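PDB 2EHH: 4-hydroxy-tetrahydrodipicolinate synthase from Aquifex aeolicus, which probably catalyses the condensation of pyruvate with aspartate-beta-semialdehyde to 4-hydroxy-tetrahydrodipicolinate, a step of lysine biosynthesis by the diaminopimelate pathway. Local coordinates for residues Pro193-Gly198 / Ala220-Asp225; Val102-Asn107 / Arg112-His117; Leu243-Asn248 / Glu278-Glu283; Lys57-Ala62 / Val94-Ala99. One frame throughout, in Å; residues are numbered along the deposited sequence.

Interaction 1. Residues Pro193-Gly198 / Ala220-Asp225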
loop_
_atom_site.group_PDB
_atom_site.type_symbol
_atom_site.label_atom_id
_atom_site.label_comp_id
_atom_site.label_asym_id
_atom_site.label_seq_id
_atom_site.Cartn_x
_atom_site.Cartn_y
_atom_site.Cartn_z
ATOM N N PRO A 193 -9.419 19.724 8.439
ATOM C CA PRO A 193 -8.567 20.016 7.280
ATOM C C PRO A 193 -9.324 20.041 5.948
ATOM O O PRO A 193 -9.013 20.837 5.065
ATOM C CB PRO A 193 -7.489 18.924 7.343
ATOM C CG PRO A 193 -8.173 17.786 8.094
ATOM C CD PRO A 193 -8.948 18.529 9.163
ATOM N N MET A 194 -10.326 19.180 5.792
ATOM C CA MET A 194 -11.082 19.171 4.546
ATOM C C MET A 194 -11.901 20.453 4.388
ATOM O O MET A 194 -12.013 20.993 3.286
ATOM C CB MET A 194 -12.017 17.962 4.479
ATOM C CG MET A 194 -11.319 16.668 4.117
ATOM S SD MET A 194 -12.493 15.459 3.496
ATOM C CE MET A 194 -11.459 13.935 3.581
ATOM N N MET A 195 -12.479 20.939 5.479
ATOM C CA MET A 195 -13.267 22.164 5.386
ATOM C C MET A 195 -12.365 23.381 5.183
ATOM O O MET A 195 -12.762 24.362 4.553
ATOM C CB MET A 195 -14.166 22.315 6.613
ATOM C CG MET A 195 -15.324 21.318 6.589
ATOM S SD MET A 195 -16.506 21.496 7.930
ATOM C CE MET A 195 -17.483 22.896 7.313
ATOM N N ALA A 196 -11.140 23.311 5.692
ATOM C CA ALA A 196 -10.204 24.416 5.504
ATOM C C ALA A 196 -9.916 24.534 4.004
ATOM O O ALA A 196 -9.597 25.611 3.503
ATOM C CB ALA A 196 -8.915 24.154 6.281
ATOM N N LEU A 197 -10.056 23.415 3.291
ATOM C CA LEU A 197 -9.830 23.374 1.848
ATOM C C LEU A 197 -11.081 23.646 1.017
ATOM O O LEU A 197 -11.008 23.736 -0.209
ATOM C CB LEU A 197 -9.247 22.015 1.444
ATOM C CG LEU A 197 -7.754 21.793 1.702
ATOM C CD1 LEU A 197 -7.418 20.308 1.581
ATOM C CD2 LEU A 197 -6.945 22.606 0.702
ATOM N N GLY A 198 -12.234 23.757 1.666
ATOM C CA GLY A 198 -13.451 24.032 0.915
ATOM C C GLY A 198 -14.604 23.049 1.057
ATOM O O GLY A 198 -15.653 23.247 0.433
ATOM N N ALA A 220 -18.007 26.482 13.351
ATOM C CA ALA A 220 -16.782 27.259 13.498
ATOM C C ALA A 220 -16.034 27.264 12.164
ATOM O O ALA A 220 -15.551 28.307 11.710
ATOM C CB ALA A 220 -15.909 26.658 14.584
ATOM N N ALA A 221 -15.947 26.094 11.534
ATOM C CA ALA A 221 -15.260 25.974 10.253
ATOM C C ALA A 221 -15.995 26.745 9.168
ATOM O O ALA A 221 -15.375 27.434 8.360
ATOM C CB ALA A 221 -15.135 24.505 9.851
ATOM N N LEU A 222 -17.317 26.620 9.140
ATOM C CA LEU A 222 -18.101 27.330 8.137
ATOM C C LEU A 222 -17.929 28.836 8.320
ATOM O O LEU A 222 -17.982 29.596 7.355
ATOM C CB LEU A 222 -19.582 26.941 8.234
ATOM C CG LEU A 222 -19.953 25.546 7.713
ATOM C CD1 LEU A 222 -21.423 25.250 7.999
ATOM C CD2 LEU A 222 -19.676 25.470 6.213
ATOM N N GLU A 223 -17.711 29.260 9.560
ATOM C CA GLU A 223 -17.525 30.676 9.860
ATOM C C GLU A 223 -16.091 31.106 9.566
ATOM O O GLU A 223 -15.793 32.297 9.518
ATOM C CB GLU A 223 -17.861 30.955 11.324
ATOM N N GLY A 224 -15.204 30.133 9.374
ATOM C CA GLY A 224 -13.816 30.447 9.083
ATOM C C GLY A 224 -12.965 30.629 10.327
ATOM O O GLY A 224 -11.818 31.067 10.243
ATOM N N ASP A 225 -13.529 30.293 11.484
ATOM C CA ASP A 225 -12.822 30.414 12.751
ATOM C C ASP A 225 -12.144 29.087 13.071
ATOM O O ASP A 225 -12.679 28.265 13.822
ATOM C CB ASP A 225 -13.810 30.770 13.865
ATOM C CG ASP A 225 -13.123 31.043 15.189
ATOM O OD1 ASP A 225 -11.908 30.780 15.306
ATOM O OD2 ASP A 225 -13.805 31.515 16.119
#
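The helix turn that brings Ala221 and Leu222 against Met195 is closed off by Asp225 N, which bonds to Ala220 O at 2.8 Å. Gly224 N bonds in turn to Ala221 O at 2.9 Å. Together the two bonds make a Schellman motif, with Gly224 at a positive phi of 88°. A side chain at that position would run into the preceding carbonyl oxygen, which calls for glycine. Gly198 ends the other helix in the same way, its N bonded to Met195 O.

No hydrogen bond joins the two segments. The contact is apolar and rests on one methionine. Met195 points at the other helix and lies over Ala221. Its SD and its CE are each 3.8 Å from Ala221 CB, so one small methyl faces the last two atoms of the chain. The bend at the sulfur, chi3 79°, carries CE on to the base of the leucine fork. There CE is 3.6 Å from both Leu222 CG and Leu222 CD2. Leu222 leaves its backbone pointing away from Met195, and its branch turns back to meet the methyl. Met195 and Ala221 are buried, while Leu222 lies at the exposed margin and also touches Gln3.

The contact joins neighbouring helices of the outer layer of the TIM barrel: helix 191-196, which follows strand 182-185, and helix 211-223, which follows strand 201-204. Helix 226-242 packs on Ala221 through Phe226. Helix 167-177 lies against Met194, and Pro193 and Ala196 meet their counterparts on the second subunit.

Interaction 2. Residues Val102-Asn107 / Arg112-His117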
loop_
_atom_site.group_PDB
_atom_site.type_symbol
_atom_site.label_atom_id
_atom_site.label_comp_id
_atom_site.label_asym_id
_atom_site.label_seq_id
_atom_site.Cartn_x
_atom_site.Cartn_y
_atom_site.Cartn_z
ATOM N N VAL A 102 -23.090 4.704 -3.058
ATOM C CA VAL A 102 -21.702 4.295 -2.900
ATOM C C VAL A 102 -21.083 3.828 -4.212
ATOM O O VAL A 102 -21.774 3.315 -5.100
ATOM C CB VAL A 102 -21.576 3.161 -1.840
ATOM C CG1 VAL A 102 -22.182 1.866 -2.383
ATOM C CG2 VAL A 102 -20.114 2.955 -1.452
ATOM N N VAL A 103 -19.780 4.046 -4.350
ATOM C CA VAL A 103 -19.064 3.589 -5.531
ATOM C C VAL A 103 -19.127 2.069 -5.394
ATOM O O VAL A 103 -18.860 1.539 -4.322
ATOM C CB VAL A 103 -17.577 4.032 -5.497
ATOM C CG1 VAL A 103 -16.777 3.281 -6.555
ATOM C CG2 VAL A 103 -17.476 5.533 -5.717
ATOM N N PRO A 104 -19.496 1.356 -6.466
ATOM C CA PRO A 104 -19.583 -0.106 -6.422
ATOM C C PRO A 104 -18.387 -0.794 -5.768
ATOM O O PRO A 104 -17.235 -0.584 -6.163
ATOM C CB PRO A 104 -19.727 -0.475 -7.887
ATOM C CG PRO A 104 -20.600 0.641 -8.399
ATOM C CD PRO A 104 -19.958 1.870 -7.770
ATOM N N TYR A 105 -18.677 -1.623 -4.772
ATOM C CA TYR A 105 -17.647 -2.367 -4.056
ATOM C C TYR A 105 -17.490 -3.782 -4.612
ATOM O O TYR A 105 -18.393 -4.305 -5.265
ATOM C CB TYR A 105 -18.007 -2.467 -2.570
ATOM C CG TYR A 105 -19.443 -2.882 -2.332
ATOM C CD1 TYR A 105 -20.417 -1.933 -2.024
ATOM C CD2 TYR A 105 -19.843 -4.212 -2.483
ATOM C CE1 TYR A 105 -21.746 -2.291 -1.878
ATOM C CE2 TYR A 105 -21.180 -4.581 -2.339
ATOM C CZ TYR A 105 -22.118 -3.608 -2.038
ATOM O OH TYR A 105 -23.438 -3.925 -1.906
ATOM N N TYR A 106 -16.327 -4.378 -4.358
ATOM C CA TYR A 106 -16.029 -5.752 -4.747
ATOM C C TYR A 106 -15.839 -6.118 -6.223
ATOM O O TYR A 106 -14.860 -6.799 -6.552
ATOM C CB TYR A 106 -17.081 -6.679 -4.135
ATOM C CG TYR A 106 -16.808 -8.152 -4.336
ATOM C CD1 TYR A 106 -15.839 -8.812 -3.582
ATOM C CD2 TYR A 106 -17.527 -8.887 -5.271
ATOM C CE1 TYR A 106 -15.597 -10.175 -3.751
ATOM C CE2 TYR A 106 -17.294 -10.253 -5.450
ATOM C CZ TYR A 106 -16.329 -10.889 -4.683
ATOM O OH TYR A 106 -16.120 -12.240 -4.832
ATOM N N ASN A 107 -16.752 -5.715 -7.111
ATOM C CA ASN A 107 -16.572 -6.076 -8.519
ATOM C C ASN A 107 -15.644 -5.157 -9.316
ATOM O O ASN A 107 -15.383 -5.395 -10.493
ATOM C CB ASN A 107 -17.919 -6.263 -9.246
ATOM C CG ASN A 107 -18.869 -5.090 -9.088
ATOM O OD1 ASN A 107 -18.521 -4.040 -8.550
ATOM N ND2 ASN A 107 -20.095 -5.272 -9.573
ATOM N N ARG A 112 -15.170 3.679 -16.834
ATOM C CA ARG A 112 -16.302 3.793 -17.747
ATOM C C ARG A 112 -17.505 3.159 -17.051
ATOM O O ARG A 112 -18.624 3.680 -17.111
ATOM C CB ARG A 112 -15.996 3.076 -19.069
ATOM C CG ARG A 112 -17.128 3.074 -20.097
ATOM C CD ARG A 112 -17.803 4.438 -20.232
ATOM N NE ARG A 112 -18.419 4.613 -21.547
ATOM C CZ ARG A 112 -19.597 5.194 -21.759
ATOM N NH1 ARG A 112 -20.306 5.659 -20.744
ATOM N NH2 ARG A 112 -20.062 5.319 -22.994
ATOM N N GLY A 113 -17.254 2.040 -16.376
ATOM C CA GLY A 113 -18.303 1.352 -15.654
ATOM C C GLY A 113 -18.853 2.220 -14.539
ATOM O O GLY A 113 -20.060 2.251 -14.314
ATOM N N LEU A 114 -17.975 2.927 -13.833
ATOM C CA LEU A 114 -18.415 3.797 -12.750
ATOM C C LEU A 114 -19.239 4.947 -13.320
ATOM O O LEU A 114 -20.231 5.367 -12.725
ATOM C CB LEU A 114 -17.209 4.348 -11.981
ATOM C CG LEU A 114 -16.406 3.312 -11.184
ATOM C CD1 LEU A 114 -15.252 3.982 -10.456
ATOM C CD2 LEU A 114 -17.342 2.625 -10.179
ATOM N N TYR A 115 -18.819 5.456 -14.473
ATOM C CA TYR A 115 -19.539 6.546 -15.131
ATOM C C TYR A 115 -20.950 6.088 -15.497
ATOM O O TYR A 115 -21.940 6.732 -15.138
ATOM C CB TYR A 115 -18.797 6.977 -16.402
ATOM C CG TYR A 115 -19.597 7.890 -17.305
ATOM C CD1 TYR A 115 -19.869 9.210 -16.941
ATOM C CD2 TYR A 115 -20.086 7.431 -18.526
ATOM C CE1 TYR A 115 -20.610 10.051 -17.778
ATOM C CE2 TYR A 115 -20.826 8.261 -19.370
ATOM C CZ TYR A 115 -21.083 9.568 -18.992
ATOM O OH TYR A 115 -21.794 10.390 -19.838
ATOM N N GLU A 116 -21.047 4.969 -16.203
ATOM C CA GLU A 116 -22.360 4.467 -16.605
ATOM C C GLU A 116 -23.249 4.121 -15.415
ATOM O O GLU A 116 -24.468 4.274 -15.481
ATOM C CB GLU A 116 -22.207 3.260 -17.536
ATOM C CG GLU A 116 -21.528 3.621 -18.846
ATOM C CD GLU A 116 -21.619 2.527 -19.889
ATOM O OE1 GLU A 116 -20.896 2.622 -20.905
ATOM O OE2 GLU A 116 -22.414 1.581 -19.701
ATOM N N HIS A 117 -22.641 3.673 -14.320
ATOM C CA HIS A 117 -23.393 3.331 -13.115
ATOM C C HIS A 117 -24.118 4.561 -12.567
ATOM O O HIS A 117 -25.348 4.591 -12.467
ATOM C CB HIS A 117 -22.440 2.781 -12.046
ATOM C CG HIS A 117 -23.100 2.467 -10.738
ATOM N ND1 HIS A 117 -23.915 1.368 -10.556
ATOM C CD2 HIS A 117 -23.045 3.094 -9.539
ATOM C CE1 HIS A 117 -24.328 1.332 -9.301
ATOM N NE2 HIS A 117 -23.815 2.371 -8.663
HETATM O O HOH W 1 -24.014 2.096 -5.919
#
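Val103 and Leu114 are the closest backbone pair, with CA atoms 7.3 Å apart where the loop after strand 98-102 passes the helix that it leads into. Pro104 is the central side chain. Its CG sits over the middle of one face of the His117 ring, 3.6 Å from the centroid and 11° off the ring normal, a CH-pi contact. The ring is brought against the proline with CG anti to the backbone N (chi1 177°). Pro104 CD meets Leu114 CD2 at 3.6 Å. The same leucine methyl is 3.7 Å from Val103 CG1, so the one methyl rests against both valine and proline.

A water joins the segments at the edge of the imidazole. It lies in the ring plane, 2.8 Å from His117 NE2, and donates to Val102 O at 2.7 Å. At the other ring nitrogen, ND1 bonds to Thr81 OG1, so both nitrogens are held and the ring is fixed in its rotation. An alanine in place of His117 would probably leave Pro104 without its aromatic partner and the water and Thr81 without their ring nitrogens.

The loop also carries Tyr106, a predicted proton-relay residue whose ring meets that of Tyr105 of the third subunit, the planes tilted by about 30°. The contact holds the loop after strand 98-102 against helix 111-124, the next helix of the barrel's outer layer; Val102 touches strand 129-133 and helix 135-138.

Interaction 3. Residues Leu243-Asn248 / Glu278-Glu283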
loop_
_atom_site.group_PDB
_atom_site.type_symbol
_atom_site.label_atom_id
_atom_site.label_comp_id
_atom_site.label_asym_id
_atom_site.label_seq_id
_atom_site.Cartn_x
_atom_site.Cartn_y
_atom_site.Cartn_z
ATOM N N LEU A 243 -13.889 5.525 18.283
ATOM C CA LEU A 243 -15.027 5.039 17.499
ATOM C C LEU A 243 -14.583 4.132 16.359
ATOM O O LEU A 243 -15.409 3.520 15.686
ATOM C CB LEU A 243 -15.838 6.213 16.948
ATOM C CG LEU A 243 -16.968 6.718 17.854
ATOM C CD1 LEU A 243 -16.501 6.810 19.289
ATOM C CD2 LEU A 243 -17.448 8.068 17.361
ATOM N N PHE A 244 -13.273 4.044 16.149
ATOM C CA PHE A 244 -12.732 3.192 15.098
ATOM C C PHE A 244 -11.724 2.173 15.624
ATOM O O PHE A 244 -10.917 1.643 14.861
ATOM C CB PHE A 244 -12.100 4.060 14.008
ATOM C CG PHE A 244 -13.104 4.856 13.238
ATOM C CD1 PHE A 244 -13.705 4.327 12.100
ATOM C CD2 PHE A 244 -13.512 6.105 13.694
ATOM C CE1 PHE A 244 -14.701 5.030 11.431
ATOM C CE2 PHE A 244 -14.509 6.815 13.031
ATOM C CZ PHE A 244 -15.105 6.277 11.900
ATOM N N ILE A 245 -11.782 1.894 16.924
ATOM C CA ILE A 245 -10.876 0.927 17.538
ATOM C C ILE A 245 -11.182 -0.448 16.942
ATOM O O ILE A 245 -10.348 -1.352 16.949
ATOM C CB ILE A 245 -11.038 0.919 19.073
ATOM C CG1 ILE A 245 -9.960 0.041 19.708
ATOM C CG2 ILE A 245 -12.434 0.451 19.453
ATOM C CD1 ILE A 245 -9.839 0.230 21.212
ATOM N N GLU A 246 -12.399 -0.584 16.429
ATOM C CA GLU A 246 -12.848 -1.791 15.751
ATOM C C GLU A 246 -13.666 -1.281 14.571
ATOM O O GLU A 246 -14.129 -0.144 14.587
ATOM C CB GLU A 246 -13.701 -2.676 16.674
ATOM C CG GLU A 246 -12.867 -3.633 17.534
ATOM C CD GLU A 246 -13.712 -4.632 18.313
ATOM O OE1 GLU A 246 -14.724 -5.112 17.757
ATOM O OE2 GLU A 246 -13.352 -4.950 19.469
ATOM N N THR A 247 -13.828 -2.106 13.545
ATOM C CA THR A 247 -14.567 -1.712 12.350
ATOM C C THR A 247 -15.890 -0.983 12.613
ATOM O O THR A 247 -16.773 -1.503 13.304
ATOM C CB THR A 247 -14.867 -2.944 11.465
ATOM O OG1 THR A 247 -13.636 -3.586 11.105
ATOM C CG2 THR A 247 -15.612 -2.534 10.198
ATOM N N ASN A 248 -16.021 0.222 12.062
ATOM C CA ASN A 248 -17.261 0.995 12.192
ATOM C C ASN A 248 -18.332 0.153 11.488
ATOM O O ASN A 248 -18.077 -0.404 10.417
ATOM C CB ASN A 248 -17.098 2.352 11.493
ATOM C CG ASN A 248 -18.417 3.105 11.346
ATOM O OD1 ASN A 248 -18.858 3.402 10.233
ATOM N ND2 ASN A 248 -19.041 3.427 12.468
ATOM N N GLU A 278 -14.176 -2.792 24.409
ATOM C CA GLU A 278 -15.420 -2.210 24.885
ATOM C C GLU A 278 -15.179 -1.388 26.150
ATOM O O GLU A 278 -15.830 -0.369 26.360
ATOM C CB GLU A 278 -16.462 -3.299 25.149
ATOM C CG GLU A 278 -17.762 -2.769 25.737
ATOM C CD GLU A 278 -18.959 -3.657 25.434
ATOM O OE1 GLU A 278 -19.916 -3.639 26.238
ATOM O OE2 GLU A 278 -18.956 -4.357 24.393
ATOM N N ASN A 279 -14.244 -1.827 26.989
ATOM C CA ASN A 279 -13.938 -1.097 28.219
ATOM C C ASN A 279 -13.189 0.194 27.906
ATOM O O ASN A 279 -13.359 1.203 28.591
ATOM C CB ASN A 279 -13.109 -1.959 29.179
ATOM C CG ASN A 279 -13.962 -2.926 29.981
ATOM O OD1 ASN A 279 -14.992 -2.543 30.540
ATOM N ND2 ASN A 279 -13.530 -4.180 30.056
ATOM N N LYS A 280 -12.350 0.157 26.876
ATOM C CA LYS A 280 -11.600 1.339 26.469
ATOM C C LYS A 280 -12.622 2.381 26.015
ATOM O O LYS A 280 -12.520 3.562 26.344
ATOM C CB LYS A 280 -10.657 0.998 25.314
ATOM C CG LYS A 280 -9.743 2.137 24.885
ATOM C CD LYS A 280 -8.653 2.412 25.920
ATOM C CE LYS A 280 -7.752 3.566 25.486
ATOM N NZ LYS A 280 -8.535 4.806 25.213
ATOM N N LEU A 281 -13.617 1.930 25.262
ATOM C CA LEU A 281 -14.658 2.824 24.775
ATOM C C LEU A 281 -15.408 3.453 25.940
ATOM O O LEU A 281 -15.582 4.667 25.984
ATOM C CB LEU A 281 -15.646 2.066 23.888
ATOM C CG LEU A 281 -16.888 2.852 23.453
ATOM C CD1 LEU A 281 -16.480 4.070 22.630
ATOM C CD2 LEU A 281 -17.801 1.940 22.640
ATOM N N ARG A 282 -15.845 2.625 26.887
ATOM C CA ARG A 282 -16.581 3.135 28.040
ATOM C C ARG A 282 -15.771 4.199 28.767
ATOM O O ARG A 282 -16.303 5.241 29.149
ATOM C CB ARG A 282 -16.935 1.999 29.009
ATOM C CG ARG A 282 -17.718 2.462 30.238
ATOM C CD ARG A 282 -17.978 1.305 31.191
ATOM N NE ARG A 282 -18.809 0.275 30.574
ATOM C CZ ARG A 282 -20.117 0.395 30.376
ATOM N NH1 ARG A 282 -20.748 1.500 30.752
ATOM N NH2 ARG A 282 -20.792 -0.584 29.794
ATOM N N GLU A 283 -14.480 3.942 28.951
ATOM C CA GLU A 283 -13.626 4.898 29.640
ATOM C C GLU A 283 -13.521 6.217 28.893
ATOM O O GLU A 283 -13.483 7.280 29.510
ATOM C CB GLU A 283 -12.231 4.310 29.875
ATOM C CG GLU A 283 -12.197 3.305 31.015
ATOM C CD GLU A 283 -12.959 3.796 32.238
ATOM O OE1 GLU A 283 -12.641 4.894 32.744
ATOM O OE2 GLU A 283 -13.881 3.085 32.692
#
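Leu243 and Leu281 form the buried side of this contact, and Ile245 and Lys280 form its outer side. The leucines meet methyl to methyl, with Leu243 CD1 4.3 Å from Leu281 CD1. Leu243 sets out from its backbone away from the helix, and its branch swings back so that CD1 can face the other leucine. Around this pair the protein closes in: Leu243 also packs on Ala206 and Leu281 on Thr254. The burial comes from these neighbours, since the single leucine pair is not itself especially close.

The outer pair is no farther apart, and differs in being more open to solvent. Lys280 is exposed and Ile245 partly so. Ile245 CD1 lies 4.1 Å from Lys280 CG, at the aliphatic part of the lysine. Lys280 starts toward the loop with CG anti to its N (chi1 -175°). A bend at chi2, 72°, then takes the rest of the chain away, and the ammonium end plays no part in the contact. Ile245 also touches Asn277, earlier on the same helix, and Met273. No hydrogen bond links the two segments.

Further along the loop, Asn248 OD1 bonds to Thr44, a predicted pyruvate-binding residue, and Thr247 OG1 to Lys108 O of the third subunit.

The contact belongs to the C-terminal helical region that follows the barrel in this family. It ties the loop between helices 226-242 and 250-258 to helix 275-287, with helix 250-258 also lying against Leu281 and Glu278.

Interaction 4. Residues Lys57-Ala62 / Val94-Ala99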
loop_
_atom_site.group_PDB
_atom_site.type_symbol
_atom_site.label_atom_id
_atom_site.label_comp_id
_atom_site.label_asym_id
_atom_site.label_seq_id
_atom_site.Cartn_x
_atom_site.Cartn_y
_atom_site.Cartn_z
ATOM N N LYS A 57 -38.306 0.219 3.949
ATOM C CA LYS A 57 -39.143 0.495 5.114
ATOM C C LYS A 57 -38.486 1.539 6.026
ATOM O O LYS A 57 -39.155 2.435 6.550
ATOM C CB LYS A 57 -39.393 -0.793 5.900
ATOM C CG LYS A 57 -40.407 -0.667 7.034
ATOM C CD LYS A 57 -41.812 -0.368 6.517
ATOM C CE LYS A 57 -42.854 -0.469 7.628
ATOM N NZ LYS A 57 -42.518 0.361 8.823
ATOM N N VAL A 58 -37.176 1.422 6.218
ATOM C CA VAL A 58 -36.454 2.367 7.064
ATOM C C VAL A 58 -36.445 3.759 6.442
ATOM O O VAL A 58 -36.635 4.757 7.137
ATOM C CB VAL A 58 -35.000 1.900 7.311
ATOM C CG1 VAL A 58 -34.160 3.045 7.865
ATOM C CG2 VAL A 58 -35.003 0.737 8.296
ATOM N N ILE A 59 -36.222 3.824 5.133
ATOM C CA ILE A 59 -36.200 5.102 4.440
ATOM C C ILE A 59 -37.580 5.756 4.539
ATOM O O ILE A 59 -37.710 6.917 4.929
ATOM C CB ILE A 59 -35.821 4.920 2.955
ATOM C CG1 ILE A 59 -34.385 4.389 2.849
ATOM C CG2 ILE A 59 -35.941 6.250 2.212
ATOM C CD1 ILE A 59 -33.990 3.944 1.441
ATOM N N GLU A 60 -38.611 4.997 4.194
ATOM C CA GLU A 60 -39.977 5.500 4.246
ATOM C C GLU A 60 -40.321 5.963 5.664
ATOM O O GLU A 60 -40.935 7.017 5.857
ATOM C CB GLU A 60 -40.930 4.401 3.779
ATOM C CG GLU A 60 -42.391 4.774 3.794
ATOM C CD GLU A 60 -43.247 3.724 3.114
ATOM O OE1 GLU A 60 -43.109 2.530 3.460
ATOM O OE2 GLU A 60 -44.056 4.095 2.237
ATOM N N PHE A 61 -39.902 5.182 6.654
ATOM C CA PHE A 61 -40.150 5.504 8.059
ATOM C C PHE A 61 -39.437 6.789 8.496
ATOM O O PHE A 61 -40.019 7.639 9.171
ATOM C CB PHE A 61 -39.680 4.350 8.948
ATOM C CG PHE A 61 -39.799 4.627 10.420
ATOM C CD1 PHE A 61 -41.023 4.508 11.067
ATOM C CD2 PHE A 61 -38.690 5.024 11.159
ATOM C CE1 PHE A 61 -41.140 4.777 12.430
ATOM C CE2 PHE A 61 -38.797 5.297 12.521
ATOM C CZ PHE A 61 -40.023 5.173 13.158
ATOM N N ALA A 62 -38.168 6.917 8.122
ATOM C CA ALA A 62 -37.382 8.090 8.492
ATOM C C ALA A 62 -37.978 9.364 7.907
ATOM O O ALA A 62 -38.047 10.387 8.582
ATOM C CB ALA A 62 -35.936 7.928 8.022
ATOM N N VAL A 94 -40.775 8.001 -1.844
ATOM C CA VAL A 94 -41.228 8.240 -0.480
ATOM C C VAL A 94 -40.835 9.578 0.144
ATOM O O VAL A 94 -41.061 9.793 1.334
ATOM C CB VAL A 94 -40.792 7.091 0.466
ATOM C CG1 VAL A 94 -41.347 5.768 -0.043
ATOM C CG2 VAL A 94 -39.281 7.035 0.570
ATOM N N GLY A 95 -40.240 10.468 -0.646
ATOM C CA GLY A 95 -39.895 11.784 -0.128
ATOM C C GLY A 95 -38.518 12.060 0.447
ATOM O O GLY A 95 -38.333 13.068 1.134
ATOM N N ALA A 96 -37.546 11.195 0.183
ATOM C CA ALA A 96 -36.201 11.432 0.698
ATOM C C ALA A 96 -35.635 12.691 0.033
ATOM O O ALA A 96 -35.899 12.949 -1.139
ATOM C CB ALA A 96 -35.305 10.226 0.401
ATOM N N ASP A 97 -34.857 13.471 0.781
ATOM C CA ASP A 97 -34.265 14.694 0.245
ATOM C C ASP A 97 -33.070 14.435 -0.662
ATOM O O ASP A 97 -32.729 15.261 -1.511
ATOM C CB ASP A 97 -33.844 15.616 1.385
ATOM C CG ASP A 97 -34.998 15.970 2.293
ATOM O OD1 ASP A 97 -35.084 15.404 3.405
ATOM O OD2 ASP A 97 -35.826 16.807 1.883
ATOM N N GLY A 98 -32.431 13.285 -0.484
ATOM C CA GLY A 98 -31.287 12.954 -1.311
ATOM C C GLY A 98 -30.962 11.479 -1.226
ATOM O O GLY A 98 -31.467 10.778 -0.347
ATOM N N ALA A 99 -30.128 11.008 -2.147
ATOM C CA ALA A 99 -29.723 9.609 -2.174
ATOM C C ALA A 99 -28.200 9.508 -2.150
ATOM O O ALA A 99 -27.520 10.161 -2.939
ATOM C CB ALA A 99 -30.265 8.928 -3.427
#
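This contact lies in the outer helical layer of the TIM barrel, where helix 52-66 packs against the turn between helix 81-93 and strand 98-102. That turn is a Schellman motif with Gly95 as its C-prime residue. Val94, just before the glycine, points back at helix 52-66 and carries most of the contact. Its backbone comes close to the helix: Glu60 and Val94 have CA atoms 5.6 Å apart.

The two valine methyls have different partners. CG2 stands between the backbone N and the carbonyl carbon (chi1 of the residue -58°) and faces the helix. It is 3.8 Å from Ile59 CG2 and 4.0 Å from Glu60 CA, so it rests on both a side chain and the main chain. The side chains of Ile59 and Val94 cross at about a right angle. Ile59 CG2 also reaches Ala96 CB at 4.4 Å, a looser touch on the way to the strand. The other methyl, Val94 CG1, meets the extended glutamate crosswise and is 4.1 Å from Glu60 CB. A glycine in place of Val94 would probably open a gap beside Ile59 and take the apolar support from the stem of Glu60.

Ile59 is buried, and it also touches Ala74 on strand 71-75. Further along the turn, Asp97 OD1 accepts Val72 N as the chain enters the sheet. The contact lies away from the predicted catalytic residues, and no other subunit touches it.

At the end of the glutamate, Glu60 OE2, whose ion pair with Lys64 is long and weak, lies 3.9 Å from Val94 CG1.

From the N terminus, interaction 4 comes first. It closes a loop that runs from helix 52-66 through strand 71-75 and helix 81-93 to strand 98-102. Interaction 2 follows almost directly, since that strand leads into its loop, and joins the loop to the next helix, 111-124. Interaction 1 comes much later and brings together the helices on either side of strand 201-204. Interaction 3 is last and ties the loop between helices 226-242 and 250-258 to helix 275-287. The four are in series, so none nests in or crosses another. Interactions 2 and 3 both border the third subunit, while interaction 1 borders the second.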